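Local structure of rhamnose ABC transporter, rhamnose-binding protein (Actinomyces odontolyticus ATCC 17982, 5BQ3) at residues Ala138-Leu142 / Met174-Ile178. The protein probably binds a sugar, most likely rhamnose, as the solute-binding component of an ABC transporter. Numbering follows the deposited sequence.
Sequences AITML and MEDEI
Two helices of one alpha/beta lobe of this periplasmic-binding-protein fold, 134-149 and 165-180, meet here, joined in sequence through strand 153-159 of the lobe's parallel sheet. Over the two short segments their axes come within 9.9 Å at a crossing angle of -60°, and the interface is apolar. Ala138 and Met174 form the nearest backbone pair: with only a methyl on one side, the selenomethionine chain can lie against the neighbouring helix, its CG 3.8 Å from Ala138 CB. Beyond CG the Met174 chain runs on extended (chi2 -173°), which carries SE to CE of Met141, a second selenomethionine whose side chain crosses it roughly at a right angle; the bend at chi3 (65°) then turns Met174 CE toward Leu142. Leu142 and Met174 run past one another in opposite directions, with Leu142 CD2 3.8 Å from Met174 CE. The leucine fork reaches two more residues of the second helix; cut back to an alanine, this position would lose both methyls and is likely to leave a gap in front of Met174 CE, Glu177 CB and Ile178 CD1. Ile187 and Tyr184 also touch this leucine, extending the core toward strand 187-194. Glu177 contributes its aliphatic base, while its carboxylate turns to Lys135 in a salt bridge and to Asn181 in a hydrogen bond. The two leucine methyls divide the work: CD2 lies 3.8 Å from Ile178 CD1, and CD1 rests 3.6 Å from Glu177 CB.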
loop_
_atom_site.group_PDB
_atom_site.type_symbol
_atom_site.label_atom_id
_atom_site.label_comp_id
_atom_site.label_asym_id
_atom_site.label_seq_id
_atom_site.Cartn_x
_atom_site.Cartn_y
_atom_site.Cartn_z
ATOM N N ALA A 138 -1.235 -5.223 10.603
ATOM C CA ALA A 138 -2.013 -5.609 11.771
ATOM C C ALA A 138 -1.291 -5.279 13.070
ATOM O O ALA A 138 -1.932 -4.819 14.014
ATOM C CB ALA A 138 -2.311 -7.090 11.709
ATOM N N ILE A 139 0.042 -5.508 13.115
ATOM C CA ILE A 139 0.901 -5.249 14.278
ATOM C C ILE A 139 0.969 -3.735 14.520
ATOM O O ILE A 139 0.746 -3.299 15.652
ATOM C CB ILE A 139 2.301 -5.913 14.097
ATOM C CG1 ILE A 139 2.205 -7.433 14.352
ATOM C CG2 ILE A 139 3.368 -5.277 15.006
ATOM C CD1 ILE A 139 3.328 -8.290 13.750
ATOM N N THR A 140 1.222 -2.945 13.452
ATOM C CA THR A 140 1.312 -1.479 13.485
ATOM C C THR A 140 0.033 -0.892 14.078
ATOM O O THR A 140 0.120 -0.077 14.996
ATOM C CB THR A 140 1.604 -0.928 12.077
ATOM O OG1 THR A 140 2.797 -1.539 11.586
ATOM C CG2 THR A 140 1.756 0.596 12.050
HETATM N N MSE A 141 -1.140 -1.346 13.594
HETATM C CA MSE A 141 -2.454 -0.906 14.056
HETATM C C MSE A 141 -2.696 -1.263 15.525
HETATM O O MSE A 141 -3.091 -0.381 16.287
HETATM C CB MSE A 141 -3.550 -1.471 13.167
HETATM C CG MSE A 141 -3.526 -0.837 11.785
HETATM SE SE MSE A 141 -5.159 -1.050 10.827
HETATM C CE MSE A 141 -5.042 -3.001 10.440
ATOM N N LEU A 142 -2.393 -2.514 15.943
ATOM C CA LEU A 142 -2.524 -2.944 17.341
ATOM C C LEU A 142 -1.595 -2.148 18.261
ATOM O O LEU A 142 -1.983 -1.855 19.387
ATOM C CB LEU A 142 -2.226 -4.437 17.491
ATOM C CG LEU A 142 -3.297 -5.408 17.025
ATOM C CD1 LEU A 142 -2.702 -6.775 16.824
ATOM C CD2 LEU A 142 -4.459 -5.470 18.000
HETATM N N MSE A 174 -4.915 -9.464 13.406
HETATM C CA MSE A 174 -5.197 -8.658 14.598
HETATM C C MSE A 174 -5.859 -9.502 15.688
HETATM O O MSE A 174 -5.398 -9.480 16.827
HETATM C CB MSE A 174 -6.083 -7.457 14.243
HETATM C CG MSE A 174 -5.289 -6.231 13.820
HETATM SE SE MSE A 174 -6.406 -4.660 13.577
HETATM C CE MSE A 174 -7.006 -4.400 15.426
ATOM N N GLU A 175 -6.903 -10.281 15.321
ATOM C CA GLU A 175 -7.661 -11.166 16.214
ATOM C C GLU A 175 -6.780 -12.288 16.776
ATOM O O GLU A 175 -6.925 -12.640 17.947
ATOM C CB GLU A 175 -8.883 -11.759 15.489
ATOM C CG GLU A 175 -10.009 -10.758 15.273
ATOM C CD GLU A 175 -11.203 -11.270 14.490
ATOM O OE1 GLU A 175 -11.043 -11.592 13.291
ATOM O OE2 GLU A 175 -12.313 -11.308 15.070
ATOM N N ASP A 176 -5.865 -12.830 15.950
ATOM C CA ASP A 176 -4.924 -13.887 16.331
ATOM C C ASP A 176 -3.889 -13.379 17.345
ATOM O O ASP A 176 -3.532 -14.110 18.267
ATOM C CB ASP A 176 -4.199 -14.449 15.089
ATOM C CG ASP A 176 -5.054 -15.252 14.120
ATOM O OD1 ASP A 176 -6.096 -15.802 14.553
ATOM O OD2 ASP A 176 -4.664 -15.359 12.934
ATOM N N GLU A 177 -3.409 -12.133 17.160
ATOM C CA GLU A 177 -2.420 -11.477 18.019
ATOM C C GLU A 177 -3.008 -11.125 19.385
ATOM O O GLU A 177 -2.300 -11.217 20.386
ATOM C CB GLU A 177 -1.871 -10.215 17.343
ATOM C CG GLU A 177 -0.812 -10.478 16.283
ATOM C CD GLU A 177 0.574 -10.850 16.777
ATOM O OE1 GLU A 177 0.957 -10.422 17.889
ATOM O OE2 GLU A 177 1.296 -11.542 16.025
ATOM N N ILE A 178 -4.295 -10.732 19.429
ATOM C CA ILE A 178 -5.010 -10.401 20.670
ATOM C C ILE A 178 -5.135 -11.675 21.536
ATOM O O ILE A 178 -4.926 -11.613 22.749
ATOM C CB ILE A 178 -6.386 -9.742 20.348
ATOM C CG1 ILE A 178 -6.186 -8.293 19.856
ATOM C CG2 ILE A 178 -7.350 -9.787 21.550
ATOM C CD1 ILE A 178 -7.307 -7.723 18.998
#